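Local coordinates for protein alginate lyase, family PL7 (Zobellia galactanivorans, PDB 4BE3) that cleaves alginate from chain ends as an exolytic polysaccharide lyase of family PL7, probably acting on polymannuronate, at residues A[95-100]-A[166-170]; A[234-240]-A[272-276]. One frame throughout, in Å; residues are numbered along the deposited sequence.

Both contacts join loops on the same side of the chain's centre, in the PL7 beta-sandwich of the concanavalin clan. Following the chain, 95-100 comes first, in the loop that leaves strand 80-90 of one sheet for strand 104-112 of the other. It meets 166-170, in the loop between strands 153-157 and 181-182, and interaction 1 closes there. Interaction 2 opens later, at 234-240 after the short helix 229-234, and closes at 272-276 beyond strand 260-262. The two follow in series and neither nests nor crosses. They still touch, with centres about 12 Å apart: Val99 CG1 packs on Val274 O at 3.3 Å.

Interaction 1 (A[95-100]-A[166-170]); sequences GDARVA and VGPTA
Val166 lies against the turn of 95-100, its CB 3.4 Å from Ala97 O. Val166 CG1 is anti to the carbonyl carbon (chi1 -62°) and reaches Ala100 CA at 3.7 Å. Gly167 N then donates to Ala97 O at 2.8 Å. Gly167 packs close to Ala97 here. Pro168 carries the chain round to Thr169, whose hydroxyl bonds to Ser172. The backbone of Thr169 lies beside Arg98. Thr169 C is 3.6 Å from Arg98 CG, and Thr169 O is 3.5 Å from Ala97 CB. Ala170 closes the contact. Ala170 O accepts from Ala97 N at 2.9 Å in a nearly straight bond, and Ala170 CB rests on the carboxylate of Asp96. That carboxylate is held within its own loop. Arg98 grips it side-on in a salt bridge, with NE on Asp96 OD1 and NH2 on Asp96 OD2. Asp96 OD1 also takes Arg98 N, nearly along its C-O axis, so two nitrogens fix this oxygen. The bond from Arg98 N makes an Asx turn, and Asp96 to Val99 form a type I beta turn. This turn, between the sandwich strands 80-90 and 104-112, docks on the loop between strands 153-157 and 181-182.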
ATOM      1  N   GLY A  95      38.892   2.929  -8.575  1.00 21.38           N
ATOM      2  CA  GLY A  95      38.152   1.618  -8.471  1.00 19.45           C
ATOM      3  C   GLY A  95      38.908   0.791  -9.552  1.00 23.00           C
ATOM      4  O   GLY A  95      39.699   1.349 -10.384  1.00 25.71           O
ATOM      5  N   ASP A  96      38.664  -0.507  -9.537  1.00 23.82           N
ATOM      6  CA  ASP A  96      39.312  -1.442 -10.419  1.00 22.27           C
ATOM      7  C   ASP A  96      38.359  -1.610 -11.628  1.00 20.45           C
ATOM      8  O   ASP A  96      37.218  -2.018 -11.483  1.00 19.83           O
ATOM      9  CB  ASP A  96      39.489  -2.718  -9.621  1.00 20.22           C
ATOM     10  CG  ASP A  96      40.158  -3.785 -10.434  1.00 27.49           C
ATOM     11  OD1 ASP A  96      39.900  -3.906 -11.643  1.00 22.43           O
ATOM     12  OD2 ASP A  96      40.969  -4.516  -9.855  1.00 26.59           O
ATOM     13  N   ALA A  97      38.815  -1.251 -12.822  1.00 19.38           N
ATOM     14  CA  ALA A  97      37.868  -1.333 -14.022  1.00 18.46           C
ATOM     15  C   ALA A  97      37.496  -2.720 -14.405  1.00 17.89           C
ATOM     16  O   ALA A  97      36.542  -2.868 -15.181  1.00 19.29           O
ATOM     17  CB  ALA A  97      38.622  -0.672 -15.251  1.00 19.61           C
ATOM     18  N   ARG A  98      38.116  -3.757 -13.851  1.00 16.82           N
ATOM     19  CA  ARG A  98      37.685  -5.120 -14.187  1.00 17.35           C
ATOM     20  C   ARG A  98      36.392  -5.477 -13.369  1.00 17.57           C
ATOM     21  O   ARG A  98      35.782  -6.498 -13.725  1.00 19.54           O
ATOM     22  CB  ARG A  98      38.764  -6.140 -13.631  1.00 18.33           C
ATOM     23  CG  ARG A  98      40.036  -5.966 -14.520  1.00 20.36           C
ATOM     24  CD  ARG A  98      41.113  -6.924 -13.839  1.00 23.52           C
ATOM     25  NE  ARG A  98      41.361  -6.494 -12.440  1.00 26.81           N
ATOM     26  CZ  ARG A  98      41.764  -7.302 -11.430  1.00 40.71           C
ATOM     27  NH1 ARG A  98      42.012  -8.611 -11.610  1.00 40.51           N
ATOM     28  NH2 ARG A  98      41.844  -6.883 -10.149  1.00 44.41           N
ATOM     29  N   VAL A  99      36.087  -4.665 -12.388  1.00 17.57           N
ATOM     30  CA  VAL A  99      34.918  -5.028 -11.442  1.00 16.64           C
ATOM     31  C   VAL A  99      33.728  -4.270 -12.000  1.00 16.90           C
ATOM     32  O   VAL A  99      33.745  -3.054 -12.035  1.00 17.72           O
ATOM     33  CB  VAL A  99      35.324  -4.552 -10.017  1.00 16.72           C
ATOM     34  CG1 VAL A  99      34.134  -4.899  -9.102  1.00 18.49           C
ATOM     35  CG2 VAL A  99      36.599  -5.348  -9.558  1.00 16.86           C
ATOM     36  N   ALA A 100      32.618  -5.001 -12.212  1.00 18.71           N
ATOM     37  CA  ALA A 100      31.387  -4.481 -12.905  1.00 17.37           C
ATOM     38  C   ALA A 100      30.853  -3.351 -12.094  1.00 17.01           C
ATOM     39  O   ALA A 100      30.349  -2.389 -12.726  1.00 17.35           O
ATOM     40  CB  ALA A 100      30.399  -5.643 -13.018  1.00 16.76           C
ATOM     41  N   VAL A 166      33.188  -4.154 -18.852  1.00 20.20           N
ATOM     42  CA  VAL A 166      34.259  -3.829 -17.894  1.00 18.48           C
ATOM     43  C   VAL A 166      35.504  -3.471 -18.686  1.00 22.55           C
ATOM     44  O   VAL A 166      35.565  -3.748 -19.900  1.00 22.39           O
ATOM     45  CB  VAL A 166      34.504  -5.009 -16.925  1.00 16.82           C
ATOM     46  CG1 VAL A 166      33.188  -5.283 -16.079  1.00 20.36           C
ATOM     47  CG2 VAL A 166      34.800  -6.330 -17.717  1.00 18.61           C
ATOM     48  N   GLY A 167      36.532  -3.006 -17.959  1.00 20.10           N
ATOM     49  CA  GLY A 167      37.821  -2.749 -18.651  1.00 19.85           C
ATOM     50  C   GLY A 167      38.577  -4.107 -18.591  1.00 24.59           C
ATOM     51  O   GLY A 167      38.281  -5.064 -17.790  1.00 23.12           O
ATOM     52  N   PRO A 168      39.524  -4.239 -19.509  1.00 25.36           N
ATOM     53  CA  PRO A 168      40.209  -5.560 -19.627  1.00 27.51           C
ATOM     54  C   PRO A 168      41.301  -5.596 -18.533  1.00 26.01           C
ATOM     55  O   PRO A 168      41.822  -6.679 -18.251  1.00 28.96           O
ATOM     56  CB  PRO A 168      40.833  -5.476 -21.095  1.00 29.73           C
ATOM     57  CG  PRO A 168      41.150  -3.953 -21.226  1.00 28.07           C
ATOM     58  CD  PRO A 168      39.869  -3.291 -20.579  1.00 27.06           C
ATOM     59  N   THR A 169      41.697  -4.461 -17.954  1.00 25.90           N
ATOM     60  CA  THR A 169      42.659  -4.473 -16.783  1.00 23.87           C
ATOM     61  C   THR A 169      42.213  -3.446 -15.775  1.00 27.94           C
ATOM     62  O   THR A 169      41.248  -2.761 -16.061  1.00 26.32           O
ATOM     63  CB  THR A 169      44.196  -4.157 -17.168  1.00 28.25           C
ATOM     64  OG1 THR A 169      44.176  -2.838 -17.656  1.00 29.03           O
ATOM     65  CG2 THR A 169      44.623  -5.105 -18.296  1.00 30.77           C
ATOM     66  N   ALA A 170      42.840  -3.347 -14.611  1.00 25.81           N
ATOM     67  CA  ALA A 170      42.315  -2.468 -13.530  1.00 25.09           C
ATOM     68  C   ALA A 170      42.314  -1.037 -13.882  1.00 28.03           C
ATOM     69  O   ALA A 170      41.451  -0.315 -13.452  1.00 26.72           O
ATOM     70  CB  ALA A 170      43.115  -2.608 -12.278  1.00 27.82           C
TER

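Interaction 2 (A[234-240]-A[272-276]); sequences LYASIGR and NLVWS
Val274 CG2 sits over one face of the Tyr235 ring in a CH-pi contact, 4.3 Å from the ring centroid and shifted off centre. Val274 CG2 also touches Leu234 O at 3.5 Å and Ile238 CG1 at 4.0 Å. The other methyl, Val274 CG1, is anti to the backbone N (chi1 176°), which brings it to the phenol end of the ring, 4.0 Å from Tyr235 OH. Ile238 lies next to the start of 272-276, with CD1 close to Leu273 N and CG1 beside Asn272 OD1.

The polar side is bridged by water, with no direct hydrogen bond between the segments. Water 1 accepts from Arg240 NH1 and from Trp275 NE1, the latter at 2.9 Å, and has a weak bond with Tyr235 OH. Water 2 lies at the edge of the Arg240 guanidinium, accepts from NH2 and takes a weak bond from Asn272 ND2.

Asn272 shapes the second segment through an Asx turn and Asx motif. Asn272 OD1 receives Val274 N in the carbonyl plane and Trp275 N from above it, both at 3.0 Å. Without the side-chain amide, as with an alanine here, the Val274 amide would probably lose this bond, Trp275 N would keep just its weak one to Asn272 O among the bonds described, and water 2 would lose its link to ND2.

Further out, Tyr235 is the first residue to leave helical angles after helix 229-234. Its hydroxyl bonds to Asp153 N, and Arg240 NH1 bonds to Arg151 O. Trp275 also packs against Met163 and Gln263.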
ATOM      1  N   LEU A 234      29.675 -12.814 -16.631  1.00 22.13           N
ATOM      2  CA  LEU A 234      30.151 -11.794 -15.653  1.00 24.50           C
ATOM      3  C   LEU A 234      30.459 -12.487 -14.271  1.00 22.31           C
ATOM      4  O   LEU A 234      31.366 -12.011 -13.558  1.00 23.59           O
ATOM      5  CB  LEU A 234      29.029 -10.839 -15.457  1.00 27.50           C
ATOM      6  CG  LEU A 234      29.397  -9.579 -14.609  1.00 31.17           C
ATOM      7  CD1 LEU A 234      30.690  -8.976 -15.250  1.00 32.30           C
ATOM      8  CD2 LEU A 234      28.244  -8.617 -14.715  1.00 32.83           C
ATOM      9  N   TYR A 235      29.750 -13.581 -13.933  1.00 20.40           N
ATOM     10  CA  TYR A 235      29.977 -14.206 -12.649  1.00 21.08           C
ATOM     11  C   TYR A 235      30.980 -15.378 -12.772  1.00 22.50           C
ATOM     12  O   TYR A 235      31.086 -16.164 -11.838  1.00 25.17           O
ATOM     13  CB  TYR A 235      28.680 -14.731 -12.046  1.00 21.83           C
ATOM     14  CG  TYR A 235      27.847 -13.523 -11.562  1.00 21.95           C
ATOM     15  CD1 TYR A 235      27.019 -12.778 -12.459  1.00 25.07           C
ATOM     16  CD2 TYR A 235      27.991 -13.098 -10.221  1.00 22.91           C
ATOM     17  CE1 TYR A 235      26.276 -11.668 -11.945  1.00 25.46           C
ATOM     18  CE2 TYR A 235      27.246 -12.017  -9.731  1.00 24.28           C
ATOM     19  CZ  TYR A 235      26.379 -11.383 -10.565  1.00 25.46           C
ATOM     20  OH  TYR A 235      25.690 -10.296 -10.097  1.00 28.46           O
ATOM     21  N   ALA A 236      31.706 -15.503 -13.931  1.00 22.10           N
ATOM     22  CA  ALA A 236      32.502 -16.718 -14.099  1.00 24.57           C
ATOM     23  C   ALA A 236      33.629 -16.790 -13.006  1.00 25.17           C
ATOM     24  O   ALA A 236      34.056 -17.863 -12.754  1.00 30.19           O
ATOM     25  CB  ALA A 236      33.178 -16.682 -15.457  1.00 22.47           C
ATOM     26  N   SER A 237      34.091 -15.646 -12.476  1.00 31.50           N
ATOM     27  CA  SER A 237      35.199 -15.931 -11.515  0.50 38.86           C
ATOM     28  C   SER A 237      34.656 -16.045 -10.094  1.00 47.35           C
ATOM     29  O   SER A 237      35.349 -16.667  -9.297  1.00 49.35           O
ATOM     30  CB  SER A 237      36.518 -15.119 -11.646  0.50 43.27           C
ATOM     31  OG  SER A 237      37.301 -15.346 -12.846  0.50 38.62           O
ATOM     32  N   ILE A 238      33.367 -15.690  -9.874  1.00 39.07           N
ATOM     33  CA  ILE A 238      32.672 -15.750  -8.551  1.00 42.69           C
ATOM     34  C   ILE A 238      32.074 -17.072  -8.289  1.00 43.91           C
ATOM     35  O   ILE A 238      32.143 -17.468  -7.153  1.00 42.75           O
ATOM     36  CB  ILE A 238      31.493 -14.693  -8.402  1.00 50.53           C
ATOM     37  CG1 ILE A 238      32.033 -13.278  -8.199  0.70 48.20           C
ATOM     38  CG2 ILE A 238      30.619 -15.080  -7.207  0.70 50.67           C
ATOM     39  CD1 ILE A 238      33.510 -13.246  -7.803  0.70 36.37           C
ATOM     40  N   GLY A 239      31.417 -17.719  -9.279  1.00 38.77           N
ATOM     41  CA  GLY A 239      30.693 -18.987  -9.097  1.00 46.76           C
ATOM     42  C   GLY A 239      29.268 -18.612  -8.631  1.00 48.24           C
ATOM     43  O   GLY A 239      29.043 -18.481  -7.420  1.00 50.21           O
ATOM     44  N   ARG A 240      28.342 -18.247  -9.527  1.00 41.87           N
ATOM     45  CA  ARG A 240      26.896 -17.954  -9.120  1.00 41.33           C
ATOM     46  C   ARG A 240      26.021 -18.497 -10.201  1.00 42.02           C
ATOM     47  O   ARG A 240      25.989 -18.021 -11.327  1.00 40.31           O
ATOM     48  CB  ARG A 240      26.532 -16.501  -8.981  1.00 33.68           C
ATOM     49  CG  ARG A 240      27.274 -15.773  -7.951  1.00 38.81           C
ATOM     50  CD  ARG A 240      26.891 -16.055  -6.491  1.00 36.47           C
ATOM     51  NE  ARG A 240      27.713 -15.102  -5.688  1.00 36.90           N
ATOM     52  CZ  ARG A 240      27.355 -13.815  -5.456  1.00 45.84           C
ATOM     53  NH1 ARG A 240      26.194 -13.286  -5.967  1.00 37.08           N
ATOM     54  NH2 ARG A 240      28.157 -13.043  -4.734  1.00 43.80           N
ATOM     55  N   ASN A 272      35.591 -10.429  -4.405  1.00 28.84           N
ATOM     56  CA  ASN A 272      34.351 -10.562  -5.174  1.00 29.50           C
ATOM     57  C   ASN A 272      34.584  -9.668  -6.436  1.00 28.06           C
ATOM     58  O   ASN A 272      34.485  -8.444  -6.359  1.00 21.65           O
ATOM     59  CB  ASN A 272      33.209  -9.943  -4.411  1.00 30.93           C
ATOM     60  CG  ASN A 272      31.902 -10.168  -5.106  1.00 32.36           C
ATOM     61  OD1 ASN A 272      31.756  -9.941  -6.324  1.00 23.99           O
ATOM     62  ND2 ASN A 272      30.892 -10.535  -4.322  1.00 37.58           N
ATOM     63  N   LEU A 273      34.974 -10.307  -7.510  1.00 25.53           N
ATOM     64  CA  LEU A 273      35.262  -9.573  -8.777  0.50 25.02           C
ATOM     65  C   LEU A 273      34.106  -8.828  -9.411  1.00 23.98           C
ATOM     66  O   LEU A 273      34.312  -8.115 -10.326  1.00 24.56           O
ATOM     67  CB  LEU A 273      35.913 -10.486  -9.887  0.50 26.90           C
ATOM     68  CG  LEU A 273      36.737  -9.644 -10.879  0.50 26.48           C
ATOM     69  CD1 LEU A 273      37.977  -9.097 -10.219  0.50 23.66           C
ATOM     70  CD2 LEU A 273      37.220 -10.455 -12.104  0.50 31.24           C
ATOM     71  N   VAL A 274      32.844  -8.991  -8.970  1.00 21.09           N
ATOM     72  CA  VAL A 274      31.725  -8.260  -9.550  1.00 19.36           C
ATOM     73  C   VAL A 274      31.360  -7.024  -8.736  1.00 20.61           C
ATOM     74  O   VAL A 274      31.046  -5.950  -9.300  1.00 20.68           O
ATOM     75  CB  VAL A 274      30.472  -9.134  -9.628  1.00 22.13           C
ATOM     76  CG1 VAL A 274      29.193  -8.370 -10.163  1.00 23.26           C
ATOM     77  CG2 VAL A 274      30.806 -10.320 -10.552  1.00 23.75           C
ATOM     78  N   TRP A 275      31.517  -7.133  -7.399  1.00 19.95           N
ATOM     79  CA  TRP A 275      31.024  -6.027  -6.505  1.00 19.31           C
ATOM     80  C   TRP A 275      32.088  -5.399  -5.598  1.00 20.42           C
ATOM     81  O   TRP A 275      31.764  -4.381  -5.009  1.00 22.93           O
ATOM     82  CB  TRP A 275      29.934  -6.634  -5.524  1.00 21.27           C
ATOM     83  CG  TRP A 275      28.762  -7.144  -6.285  1.00 22.37           C
ATOM     84  CD1 TRP A 275      28.440  -8.458  -6.627  1.00 26.38           C
ATOM     85  CD2 TRP A 275      27.646  -6.327  -6.825  1.00 19.86           C
ATOM     86  NE1 TRP A 275      27.235  -8.491  -7.313  1.00 23.35           N
ATOM     87  CE2 TRP A 275      26.754  -7.250  -7.494  1.00 24.66           C
ATOM     88  CE3 TRP A 275      27.386  -4.954  -6.870  1.00 19.65           C
ATOM     89  CZ2 TRP A 275      25.568  -6.796  -8.141  1.00 23.88           C
ATOM     90  CZ3 TRP A 275      26.178  -4.491  -7.487  1.00 23.35           C
ATOM     91  CH2 TRP A 275      25.296  -5.382  -8.096  1.00 23.45           C
ATOM     92  N   SER A 276      33.293  -6.011  -5.424  1.00 20.04           N
ATOM     93  CA  SER A 276      34.317  -5.395  -4.530  1.00 19.14           C
ATOM     94  C   SER A 276      35.276  -4.637  -5.431  1.00 18.90           C
ATOM     95  O   SER A 276      35.985  -5.240  -6.185  1.00 19.95           O
ATOM     96  CB  SER A 276      35.085  -6.509  -3.704  1.00 22.61           C
ATOM     97  OG  SER A 276      34.014  -7.077  -2.859  1.00 24.11           O
TER
HETATM   98  O   HOH W   1      25.472 -10.741  -6.787  1.00 31.84           O
HETATM   99  O   HOH W   2      27.675 -10.143  -3.872  1.00 42.59           O